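Side-chain contacts in protein DJ-1 homolog D (Arabidopsis thaliana, PDB 4OGG), which belongs to the DJ-1/PfpI family and carries two such domains one after the other in a single chain: residues L6-D11 and A98-L103; A330-K335 and L346-I351; P143-V146 and K151-E154; I198-G203 and Q216-L221; C354-N359 and M377-I382. One frame throughout, in Å; residues are numbered along the deposited sequence.

Contact 1: L6-D11 and A98-L103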
# COMPACT_ATOMS: atom_id res chain seq x y z
N LEU C 6 32.00 10.49 -0.29
CA LEU C 6 31.33 9.48 -1.09
C LEU C 6 30.30 8.74 -0.23
O LEU C 6 30.59 8.41 0.92
CB LEU C 6 32.36 8.47 -1.62
CG LEU C 6 31.84 7.35 -2.53
CD1 LEU C 6 31.34 7.96 -3.84
CD2 LEU C 6 32.96 6.35 -2.80
N ILE C 7 29.11 8.53 -0.77
CA ILE C 7 28.08 7.80 -0.04
C ILE C 7 27.85 6.48 -0.77
O ILE C 7 27.57 6.46 -1.98
CB ILE C 7 26.74 8.59 0.04
CG1 ILE C 7 26.94 9.89 0.83
CG2 ILE C 7 25.67 7.73 0.74
CD1 ILE C 7 25.66 10.69 1.04
N LEU C 8 28.00 5.38 -0.04
CA LEU C 8 27.82 4.04 -0.59
C LEU C 8 26.34 3.66 -0.54
O LEU C 8 25.83 3.26 0.51
CB LEU C 8 28.66 3.05 0.22
CG LEU C 8 28.56 1.56 -0.11
CD1 LEU C 8 28.90 1.32 -1.58
CD2 LEU C 8 29.51 0.79 0.79
N CYS C 9 25.67 3.79 -1.68
CA CYS C 9 24.24 3.50 -1.78
C CYS C 9 23.91 2.12 -2.33
O CYS C 9 24.76 1.44 -2.90
CB CYS C 9 23.57 4.56 -2.67
SG CYS C 9 23.82 6.26 -2.14
N GLY C 10 22.65 1.73 -2.15
CA GLY C 10 22.18 0.45 -2.63
C GLY C 10 20.66 0.44 -2.64
O GLY C 10 20.02 1.33 -2.06
N ASP C 11 20.07 -0.54 -3.31
CA ASP C 11 18.62 -0.62 -3.37
C ASP C 11 18.06 -0.95 -1.99
O ASP C 11 18.56 -1.85 -1.30
CB ASP C 11 18.17 -1.67 -4.39
CG ASP C 11 18.50 -1.27 -5.81
OD1 ASP C 11 19.00 -0.15 -6.02
OD2 ASP C 11 18.26 -2.09 -6.73
N ALA C 98 31.78 -8.11 -4.02
CA ALA C 98 33.24 -8.00 -4.02
C ALA C 98 33.79 -6.58 -4.16
O ALA C 98 34.63 -6.15 -3.36
CB ALA C 98 33.82 -8.89 -5.12
N SER C 99 33.34 -5.87 -5.18
CA SER C 99 33.81 -4.51 -5.43
C SER C 99 33.52 -3.56 -4.28
O SER C 99 34.26 -2.59 -4.06
CB SER C 99 33.17 -3.97 -6.71
OG SER C 99 31.75 -3.98 -6.62
N VAL C 100 32.43 -3.82 -3.55
CA VAL C 100 32.07 -2.97 -2.42
C VAL C 100 33.00 -3.21 -1.23
O VAL C 100 33.51 -2.25 -0.64
CB VAL C 100 30.61 -3.22 -1.99
CG1 VAL C 100 30.31 -2.49 -0.68
CG2 VAL C 100 29.66 -2.74 -3.08
N VAL C 101 33.22 -4.47 -0.86
CA VAL C 101 34.11 -4.76 0.25
C VAL C 101 35.50 -4.22 -0.07
O VAL C 101 36.20 -3.72 0.81
CB VAL C 101 34.20 -6.29 0.54
CG1 VAL C 101 32.82 -6.83 0.91
CG2 VAL C 101 34.73 -7.01 -0.67
N GLU C 102 35.89 -4.33 -1.33
CA GLU C 102 37.19 -3.84 -1.78
C GLU C 102 37.29 -2.34 -1.54
O GLU C 102 38.29 -1.85 -1.01
CB GLU C 102 37.37 -4.11 -3.27
CG GLU C 102 38.65 -3.53 -3.84
CD GLU C 102 38.51 -3.16 -5.30
OE1 GLU C 102 38.04 -4.00 -6.09
OE2 GLU C 102 38.86 -2.01 -5.67
N LEU C 103 36.24 -1.62 -1.94
CA LEU C 103 36.20 -0.17 -1.78
C LEU C 103 36.32 0.24 -0.32
O LEU C 103 37.11 1.13 0.02
CB LEU C 103 34.91 0.38 -2.38
CG LEU C 103 34.69 1.90 -2.35
CD1 LEU C 103 33.68 2.30 -3.41
CD2 LEU C 103 34.23 2.34 -0.97

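Contact 2: A330-K335 and L346-I351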
# COMPACT_ATOMS: atom_id res chain seq x y z
N ALA C 330 8.63 29.14 -4.21
CA ALA C 330 7.84 28.13 -3.52
C ALA C 330 7.59 27.01 -4.52
O ALA C 330 8.07 27.08 -5.66
CB ALA C 330 6.51 28.72 -3.06
N TYR C 331 6.85 25.99 -4.12
CA TYR C 331 6.54 24.91 -5.04
C TYR C 331 5.86 25.61 -6.21
O TYR C 331 5.05 26.52 -6.01
CB TYR C 331 5.59 23.90 -4.41
CG TYR C 331 5.39 22.67 -5.27
CD1 TYR C 331 6.45 21.80 -5.51
CD2 TYR C 331 4.18 22.43 -5.90
CE1 TYR C 331 6.31 20.71 -6.37
CE2 TYR C 331 4.02 21.34 -6.76
CZ TYR C 331 5.10 20.49 -6.99
OH TYR C 331 4.96 19.43 -7.86
N PRO C 332 6.18 25.22 -7.46
CA PRO C 332 5.57 25.85 -8.64
C PRO C 332 4.10 26.23 -8.49
O PRO C 332 3.72 27.37 -8.73
CB PRO C 332 5.81 24.81 -9.72
CG PRO C 332 7.18 24.30 -9.36
CD PRO C 332 7.07 24.12 -7.85
N ALA C 333 3.27 25.28 -8.07
CA ALA C 333 1.85 25.54 -7.90
C ALA C 333 1.56 26.65 -6.90
O ALA C 333 0.61 27.42 -7.07
CB ALA C 333 1.14 24.25 -7.47
N VAL C 334 2.39 26.73 -5.86
CA VAL C 334 2.21 27.73 -4.81
C VAL C 334 2.45 29.16 -5.29
O VAL C 334 2.29 30.12 -4.52
CB VAL C 334 3.12 27.42 -3.60
CG1 VAL C 334 2.78 28.32 -2.43
CG2 VAL C 334 2.95 25.96 -3.21
N LYS C 335 2.83 29.32 -6.56
CA LYS C 335 3.04 30.65 -7.11
C LYS C 335 1.75 31.44 -6.97
O LYS C 335 1.75 32.64 -6.71
CB LYS C 335 3.44 30.57 -8.59
CG LYS C 335 3.52 31.93 -9.28
CD LYS C 335 4.02 31.82 -10.71
CE LYS C 335 4.09 33.20 -11.38
NZ LYS C 335 4.67 33.12 -12.76
N LEU C 346 9.84 34.35 -7.66
CA LEU C 346 11.18 34.02 -8.12
C LEU C 346 11.09 32.60 -8.66
O LEU C 346 10.76 31.67 -7.93
CB LEU C 346 12.18 34.09 -6.97
CG LEU C 346 12.35 35.47 -6.32
CD1 LEU C 346 13.32 35.37 -5.16
CD2 LEU C 346 12.85 36.46 -7.36
N GLU C 347 11.39 32.44 -9.95
CA GLU C 347 11.33 31.15 -10.61
C GLU C 347 12.27 30.11 -10.01
O GLU C 347 13.49 30.30 -9.99
CB GLU C 347 11.63 31.32 -12.10
CG GLU C 347 11.41 30.08 -12.95
CD GLU C 347 10.00 29.54 -12.82
OE1 GLU C 347 9.04 30.34 -12.82
OE2 GLU C 347 9.84 28.30 -12.74
N PRO C 348 11.72 29.00 -9.50
CA PRO C 348 12.52 27.93 -8.90
C PRO C 348 13.15 27.01 -9.94
O PRO C 348 12.82 25.83 -10.02
CB PRO C 348 11.51 27.20 -8.02
CG PRO C 348 10.27 27.28 -8.86
CD PRO C 348 10.28 28.71 -9.36
N ASP C 349 14.06 27.56 -10.75
CA ASP C 349 14.73 26.78 -11.78
C ASP C 349 16.24 27.04 -11.75
O ASP C 349 16.68 28.17 -11.97
CB ASP C 349 14.18 27.13 -13.16
CG ASP C 349 14.89 26.39 -14.28
OD1 ASP C 349 14.95 25.15 -14.23
OD2 ASP C 349 15.39 27.06 -15.21
N PRO C 350 17.04 26.00 -11.47
CA PRO C 350 16.61 24.63 -11.19
C PRO C 350 15.75 24.50 -9.93
O PRO C 350 15.72 25.40 -9.09
CB PRO C 350 17.94 23.88 -11.07
CG PRO C 350 18.85 24.92 -10.50
CD PRO C 350 18.50 26.13 -11.34
N ILE C 351 15.07 23.37 -9.81
CA ILE C 351 14.18 23.11 -8.69
C ILE C 351 14.88 23.09 -7.33
O ILE C 351 14.22 23.25 -6.30
CB ILE C 351 13.43 21.77 -8.89
CG1 ILE C 351 12.30 21.65 -7.86
CG2 ILE C 351 14.39 20.60 -8.76
CD1 ILE C 351 11.20 22.66 -8.07

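Contact 3: P143-V146 and K151-E154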
# COMPACT_ATOMS: atom_id res chain seq x y z
N PRO C 143 25.79 -9.13 16.99
CA PRO C 143 26.41 -10.45 16.86
C PRO C 143 27.46 -10.55 15.76
O PRO C 143 28.54 -11.09 15.98
CB PRO C 143 25.21 -11.36 16.62
CG PRO C 143 24.16 -10.72 17.46
CD PRO C 143 24.33 -9.25 17.11
N SER C 144 27.15 -10.03 14.57
CA SER C 144 28.10 -10.10 13.47
C SER C 144 29.35 -9.28 13.76
O SER C 144 30.47 -9.70 13.45
CB SER C 144 27.46 -9.61 12.17
OG SER C 144 27.21 -8.21 12.21
N LEU C 145 29.18 -8.11 14.36
CA LEU C 145 30.33 -7.26 14.68
C LEU C 145 31.20 -7.92 15.74
O LEU C 145 32.43 -7.87 15.67
CB LEU C 145 29.86 -5.88 15.14
CG LEU C 145 29.33 -4.99 14.00
CD1 LEU C 145 28.76 -3.70 14.56
CD2 LEU C 145 30.47 -4.69 13.03
N VAL C 146 30.57 -8.53 16.74
CA VAL C 146 31.31 -9.21 17.79
C VAL C 146 32.09 -10.35 17.16
O VAL C 146 33.26 -10.57 17.47
CB VAL C 146 30.34 -9.76 18.87
CG1 VAL C 146 31.09 -10.68 19.82
CG2 VAL C 146 29.72 -8.60 19.64
N LYS C 151 34.77 -4.35 19.32
CA LYS C 151 34.52 -4.07 20.73
C LYS C 151 33.14 -3.45 20.65
O LYS C 151 32.98 -2.23 20.56
CB LYS C 151 35.55 -3.08 21.28
CG LYS C 151 36.96 -3.64 21.26
CD LYS C 151 37.91 -2.77 22.07
CE LYS C 151 39.27 -3.44 22.22
NZ LYS C 151 40.12 -2.73 23.22
N TRP C 152 32.14 -4.33 20.64
CA TRP C 152 30.74 -3.96 20.53
C TRP C 152 30.22 -3.07 21.64
O TRP C 152 30.53 -3.27 22.82
CB TRP C 152 29.89 -5.23 20.42
CG TRP C 152 28.41 -5.00 20.45
CD1 TRP C 152 27.54 -5.40 21.42
CD2 TRP C 152 27.63 -4.32 19.46
NE1 TRP C 152 26.26 -5.02 21.10
CE2 TRP C 152 26.29 -4.36 19.90
CE3 TRP C 152 27.93 -3.69 18.24
CZ2 TRP C 152 25.24 -3.79 19.16
CZ3 TRP C 152 26.89 -3.12 17.51
CH2 TRP C 152 25.56 -3.18 17.98
N VAL C 153 29.43 -2.08 21.25
CA VAL C 153 28.82 -1.15 22.19
C VAL C 153 27.31 -1.19 21.94
O VAL C 153 26.80 -0.52 21.05
CB VAL C 153 29.33 0.29 21.97
CG1 VAL C 153 28.62 1.25 22.92
CG2 VAL C 153 30.84 0.34 22.20
N GLU C 154 26.61 -2.00 22.73
CA GLU C 154 25.16 -2.13 22.61
C GLU C 154 24.54 -0.74 22.68
O GLU C 154 24.83 0.03 23.60
CB GLU C 154 24.63 -3.00 23.75
CG GLU C 154 23.17 -3.40 23.63
CD GLU C 154 22.91 -4.31 22.45
OE1 GLU C 154 23.71 -5.25 22.23
OE2 GLU C 154 21.90 -4.11 21.76

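Contact 4: I198-G203 and Q216-L221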
# COMPACT_ATOMS: atom_id res chain seq x y z
N ILE C 198 15.84 27.08 17.19
CA ILE C 198 15.00 27.09 16.00
C ILE C 198 13.66 26.39 16.25
O ILE C 198 13.61 25.33 16.87
CB ILE C 198 15.71 26.37 14.83
CG1 ILE C 198 17.17 26.83 14.75
CG2 ILE C 198 14.99 26.67 13.52
CD1 ILE C 198 17.35 28.31 14.52
N LEU C 199 12.58 27.01 15.76
CA LEU C 199 11.24 26.45 15.90
C LEU C 199 10.71 25.96 14.56
O LEU C 199 10.77 26.68 13.56
CB LEU C 199 10.27 27.50 16.46
CG LEU C 199 8.81 27.06 16.56
CD1 LEU C 199 8.68 25.94 17.57
CD2 LEU C 199 7.94 28.23 16.95
N PHE C 200 10.18 24.74 14.54
CA PHE C 200 9.61 24.15 13.33
C PHE C 200 8.10 24.06 13.45
O PHE C 200 7.59 23.48 14.41
CB PHE C 200 10.17 22.74 13.11
CG PHE C 200 11.41 22.68 12.28
CD1 PHE C 200 12.57 23.34 12.69
CD2 PHE C 200 11.43 21.96 11.10
CE1 PHE C 200 13.73 23.28 11.92
CE2 PHE C 200 12.58 21.88 10.32
CZ PHE C 200 13.74 22.54 10.73
N LEU C 201 7.39 24.63 12.48
CA LEU C 201 5.93 24.57 12.48
C LEU C 201 5.54 23.31 11.71
O LEU C 201 5.60 23.28 10.48
CB LEU C 201 5.35 25.81 11.80
CG LEU C 201 5.56 27.12 12.56
CD1 LEU C 201 5.13 28.30 11.71
CD2 LEU C 201 4.76 27.07 13.86
N CYS C 202 5.16 22.27 12.44
CA CYS C 202 4.79 21.00 11.85
C CYS C 202 3.30 20.72 11.83
O CYS C 202 2.50 21.47 12.41
CB CYS C 202 5.50 19.86 12.60
SG CYS C 202 7.30 20.02 12.67
N GLY C 203 2.92 19.64 11.16
CA GLY C 203 1.53 19.25 11.06
C GLY C 203 1.40 17.92 10.36
O GLY C 203 2.36 17.43 9.77
N GLN C 216 17.18 17.80 11.27
CA GLN C 216 18.41 17.15 11.71
C GLN C 216 19.67 17.86 11.24
O GLN C 216 20.71 17.77 11.90
CB GLN C 216 18.40 15.68 11.27
CG GLN C 216 17.31 14.90 11.98
CD GLN C 216 17.53 13.41 11.93
OE1 GLN C 216 17.47 12.74 12.96
NE2 GLN C 216 17.77 12.88 10.75
N SER C 217 19.60 18.57 10.12
CA SER C 217 20.77 19.29 9.63
C SER C 217 21.13 20.38 10.65
O SER C 217 22.29 20.56 11.01
CB SER C 217 20.49 19.94 8.27
OG SER C 217 20.39 18.97 7.24
N LEU C 218 20.11 21.10 11.12
CA LEU C 218 20.33 22.17 12.09
C LEU C 218 20.77 21.62 13.44
O LEU C 218 21.58 22.24 14.13
CB LEU C 218 19.05 23.01 12.23
CG LEU C 218 18.67 23.79 10.97
CD1 LEU C 218 17.28 24.41 11.14
CD2 LEU C 218 19.71 24.86 10.70
N GLN C 219 20.25 20.46 13.82
CA GLN C 219 20.65 19.84 15.09
C GLN C 219 22.10 19.38 14.99
O GLN C 219 22.83 19.38 15.99
CB GLN C 219 19.78 18.63 15.41
CG GLN C 219 18.36 18.96 15.84
CD GLN C 219 17.57 17.71 16.17
OE1 GLN C 219 17.52 16.77 15.37
NE2 GLN C 219 16.96 17.69 17.35
N ALA C 220 22.52 18.97 13.80
CA ALA C 220 23.89 18.49 13.60
C ALA C 220 24.91 19.60 13.83
O ALA C 220 26.04 19.33 14.24
CB ALA C 220 24.04 17.92 12.20
N LEU C 221 24.51 20.83 13.55
CA LEU C 221 25.38 21.98 13.73
C LEU C 221 25.51 22.32 15.21
O LEU C 221 26.45 22.98 15.62
CB LEU C 221 24.81 23.19 12.97
CG LEU C 221 24.82 23.11 11.44
CD1 LEU C 221 23.93 24.20 10.86
CD2 LEU C 221 26.24 23.24 10.92

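Contact 5: C354-N359 and M377-I382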
# COMPACT_ATOMS: atom_id res chain seq x y z
N CYS C 354 17.40 28.01 -4.12
CA CYS C 354 16.70 28.71 -3.05
C CYS C 354 17.05 30.19 -3.11
O CYS C 354 18.07 30.57 -3.69
CB CYS C 354 17.08 28.14 -1.68
SG CYS C 354 16.32 26.53 -1.34
N PHE C 355 16.22 31.02 -2.49
CA PHE C 355 16.43 32.45 -2.50
C PHE C 355 16.37 33.06 -1.11
O PHE C 355 15.69 32.56 -0.22
CB PHE C 355 15.37 33.13 -3.38
CG PHE C 355 15.36 32.64 -4.80
CD1 PHE C 355 16.27 33.14 -5.73
CD2 PHE C 355 14.42 31.71 -5.22
CE1 PHE C 355 16.25 32.71 -7.06
CE2 PHE C 355 14.39 31.27 -6.55
CZ PHE C 355 15.30 31.77 -7.46
N THR C 356 17.10 34.16 -0.94
CA THR C 356 17.13 34.87 0.32
C THR C 356 16.69 36.31 0.07
O THR C 356 17.25 37.00 -0.78
CB THR C 356 18.54 34.88 0.95
OG1 THR C 356 18.90 33.56 1.36
CG2 THR C 356 18.58 35.81 2.17
N ASP C 357 15.67 36.75 0.81
CA ASP C 357 15.15 38.10 0.70
C ASP C 357 15.09 38.65 2.11
O ASP C 357 14.13 38.40 2.84
CB ASP C 357 13.75 38.11 0.07
CG ASP C 357 13.13 39.49 0.05
OD1 ASP C 357 13.80 40.45 -0.39
OD2 ASP C 357 11.95 39.63 0.47
N GLY C 358 16.13 39.37 2.50
CA GLY C 358 16.17 39.91 3.85
C GLY C 358 16.22 38.76 4.83
O GLY C 358 17.13 37.93 4.78
N ASN C 359 15.22 38.68 5.71
CA ASN C 359 15.15 37.63 6.72
C ASN C 359 14.41 36.40 6.21
O ASN C 359 14.24 35.43 6.94
CB ASN C 359 14.44 38.15 7.96
CG ASN C 359 12.94 38.33 7.74
OD1 ASN C 359 12.52 38.95 6.77
ND2 ASN C 359 12.14 37.79 8.65
N MET C 377 21.68 29.17 7.32
CA MET C 377 22.89 29.24 8.12
C MET C 377 23.53 30.62 7.99
O MET C 377 23.96 31.21 8.97
CB MET C 377 23.89 28.17 7.66
CG MET C 377 23.50 26.76 8.04
SD MET C 377 24.57 25.52 7.27
CE MET C 377 26.14 25.84 8.12
N ALA C 378 23.59 31.12 6.76
CA ALA C 378 24.17 32.43 6.49
C ALA C 378 23.48 33.51 7.32
O ALA C 378 24.14 34.33 7.96
CB ALA C 378 24.08 32.76 5.01
N LEU C 379 22.15 33.52 7.30
CA LEU C 379 21.38 34.51 8.05
C LEU C 379 21.58 34.38 9.56
O LEU C 379 21.56 35.38 10.27
CB LEU C 379 19.88 34.40 7.73
CG LEU C 379 19.44 34.87 6.34
CD1 LEU C 379 17.92 34.77 6.24
CD2 LEU C 379 19.88 36.31 6.12
N LEU C 380 21.76 33.15 10.03
CA LEU C 380 21.97 32.91 11.45
C LEU C 380 23.42 33.10 11.87
O LEU C 380 23.74 33.10 13.06
CB LEU C 380 21.51 31.50 11.83
CG LEU C 380 19.99 31.27 11.84
CD1 LEU C 380 19.70 29.79 12.05
CD2 LEU C 380 19.36 32.11 12.95
N GLY C 381 24.31 33.26 10.89
CA GLY C 381 25.72 33.44 11.20
C GLY C 381 26.42 32.15 11.58
O GLY C 381 27.47 32.19 12.23
N ILE C 382 25.84 31.02 11.20
CA ILE C 382 26.43 29.71 11.49
C ILE C 382 27.38 29.34 10.36
O ILE C 382 27.01 29.41 9.19
CB ILE C 382 25.36 28.60 11.60
CG1 ILE C 382 24.33 28.97 12.66
CG2 ILE C 382 26.02 27.28 11.95
CD1 ILE C 382 23.17 27.98 12.76

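Contact 1: L6-D11 and A98-L103
Leu-6 and Leu-103 reach toward each other tip to tip, the CD2 methyl of Leu-6 stopping 4.2 Å from the CD1 methyl of Leu-103. Each of the two side chains runs out from its backbone with CG opposite the main-chain nitrogen (chi1 -178° in both), which aims the isopropyl ends across the gap between strand 3-8 and helix 98-110. The touch is light, a meeting of single methyls.

Two residues further along the strand, and so on the same face of the sheet, Leu-8 makes the closer contact. Its CD2 lies 3.7 Å from Val-100 CG1, and its CD1 comes to 4.2 Å from the same Val-100 CG1, so that both branches of the leucine fork meet one methyl. The two side chains pass at a slant. With the CA atoms of Leu-8 and Val-100 8.4 Å apart, the backbones stay well separated and the contact is carried wholly by hydrocarbon, without a hydrogen bond.

Past Leu-8 the chain leaves the strand, and Asp-11 forms a salt bridge to Lys-39 and a hydrogen bond to the backbone N of Gln-249 of the second subunit. Strand 3-8 itself runs between the parallel strands 30-35 and 82-85, helix 98-110 packs on one face of this sheet, and Ile-123 of helix 121-126 touches both Leu-8 and Val-100.

Contact 2: A330-K335 and L346-I351
Ala-330 and Pro-348 bring two irregular loops to within 7.1 Å of each other, measured between their CA atoms, the backbone being almost fully extended at Ala-330 and sharply bent at Pro-348. At this bend the proline ring faces the other loop: Pro-348 CG sits 3.9 Å from the carbonyl oxygen Ala-330 O, and Pro-348 CB 4.2 Å from that same oxygen. The methyl of Ala-330 points away from this meeting, so the main chain of Ala-330 does the touching.

Pro-348 is the centre of an inverse gamma turn (phi -80°, psi 65°), a tight bend at which the ring is turned toward the 330-335 loop, and a cis peptide bond before Pro-350 follows soon after. Between the two proline rings, Pro-332 CG and Pro-348 CG stand 4.3 Å apart. Pro-332 has a further neighbour in Ile-351, whose longer branch is extended from the main-chain N (chi1 -168°) and places its terminal methyl CD1 4.4 Å from Pro-332 CD. On its own side, Pro-332 CD rests 3.3 Å above the plane of the preceding Tyr-331 ring, displaced toward the rim.

Lys-335 and Glu-347 carry opposite charges, but Lys-335 NZ remains 5.2 Å from Glu-347 OE1, and that oxygen accepts a weak hydrogen bond from Trp-345. The ring of Tyr-331 meets His-312, next in sequence to a modified cysteine, while Ala-333 and Lys-335 pack on Glu-92 and Leu-96 of the third subunit.

Contact 3: P143-V146 and K151-E154
Leu-145, Val-146 and Trp-152 join the helix and the second strand of a small beta-alpha-beta unit, in which helix 142-147 links the parallel strands 134-135 and 151-152. Only a short turn separates the two segments, and the CA atoms of Val-146 and Trp-152 come within 5.9 Å.

Trp-152 carries the contact from one side. A trans first torsion (chi1 173°) sends its indole out toward the helix. Leu-145 crosses it at about a right angle and sets CD1 3.5 Å from Trp-152 CZ3, on the six-membered ring; the neighbouring ring atom Trp-152 CE3 is 3.8 Å from the same Leu-145 CD1. Val-146 meets the root of the side chain instead, its CG2 lying 3.5 Å from Trp-152 CB, again with the two side chains nearly perpendicular. Both methyls approach the indole obliquely.

The polar corner of the ring is served within its own segment. Trp-152 NE1 donates to Glu-154 OE1 over 2.8 Å, a fairly straight bond (162° at the hydrogen) with the oxygen in the ring plane, although the donor stands above the carboxylate plane, 51° out of it. Glu-154 N also lies 3.5 Å above one indole face. On the same helix as Leu-145, Pro-143 packs on Leu-289 and Ser-144 on Leu-340, both of the second subunit.

The chemistry divides the indole: its carbon side gives close van der Waals contact to the helix, while the N-H bond to Glu-154 satisfies the nitrogen and restrains rotation of the ring.

Contact 4: I198-G203 and Q216-L221
Leu-218 pushes its CD1 methyl up against the edge of the Phe-200 ring, in the ring plane, and at the same time against Ile-198. The closest ring atom is Phe-200 CE1, 3.8 Å from Leu-218 CD1, followed by Phe-200 CZ at 4.0 Å from that methyl. The leucine thus meets the outer rim of the phenyl group, on C-H bonds, and the two side chains pass each other obliquely.

Ile-198 lies two residues earlier on the same side of strand 197-201. Its short branch makes the touch, with Ile-198 CG2 at 4.0 Å from Leu-218 CD1, and here the side chains cross at about a right angle. One methyl therefore serves two strand residues. Leu-218 leaves the helix with CG swung away from the carbonyl carbon (chi1 -66°), whereas Phe-200 is twisted off a staggered position (chi1 -91°), a departure that goes with the rim being turned to the Leu-218 methyl. The backbones keep their distance, the CA atoms of Ile-198 and Leu-218 being 8.2 Å apart.

Helix 208-221 connects the neighbouring parallel strands 197-201 and 224-228, so this is the packing of a beta-alpha-beta crossover on its own sheet, as expected of the alpha/beta architecture of the DJ-1/PfpI family. Phe-200 also meets Phe-215 of this helix edge-to-face, and Val-277 of strand 275-278 touches both Ile-198 and Phe-200.

With every touching residue buried and no hydrogen bond between the segments, helix and strand are held here by dispersion and by the exclusion of water.

Contact 5: C354-N359 and M377-I382
Two first torsions aim the groups that meet: Leu-379 turns CG to the far side from its own carbonyl carbon (chi1 -72°), and Thr-356 stretches its methyl CG2 away from the main-chain N (chi1 -68° for OG1). Thr-356 CG2 and Leu-379 CD2 then approach tip to tip, ending 4.2 Å apart.

The closer contacts of the leucine are with main-chain oxygen. Gly-358 O faces both branches of the fork, lying 3.5 Å from Leu-379 CD2 and 3.6 Å from Leu-379 CD1. Leu-379 CD1 also reaches Asn-359 O, at 3.8 Å. The leucine is thus laid against the tip of a beta hairpin: strands 355-357 and 360-362 are antiparallel neighbours joined by Gly-358 and Asn-359, whose backbone angles fit a type II' turn. The positive phi of Gly-358 (64°) is of the kind glycine readily adopts.

The amide of Asn-359 points elsewhere, bonding through OD1 to Arg-326 and through ND2 to the carbonyl of Lys-305. Leu-379 itself sits in the last turn of helix 369-380, which closes in a Schellman motif: Ile-382 N bonds to Met-377 O at 2.9 Å and Gly-381 N to Ala-378 O at 3.1 Å. Val-361 touches both Thr-356 and Leu-379, extending the apolar patch along the next strand.

The leucine side chain has no N-H or O-H to give, so the carbonyls of Gly-358 and Asn-359 meet it through van der Waals contact, and at the surface the hairpin tip rests on the helix end with oxygen against methyl.

In the fold
Along the chain the contacts follow in the order 1, 3, 4, 2, 5, with contacts 1 and 3 in the first DJ-1/PfpI range and contacts 4, 2 and 5 in the second. Contacts 1 and 4 both involve the strand second from the end of a six-stranded sheet, one in each half, the centres of the two contacts about 30 Å apart. Contacts 4 and 5 share one sheet, about 15 Å apart between centres, and touch through Ile-198 and Leu-380. Contact 5 also meets contact 2, where Leu-346 packs on Phe-355. Contacts 2 and 3 lie about 47 Å apart between centres, on opposite sides of the chain's centre. Both halves build a six-stranded sheet of the same strand order.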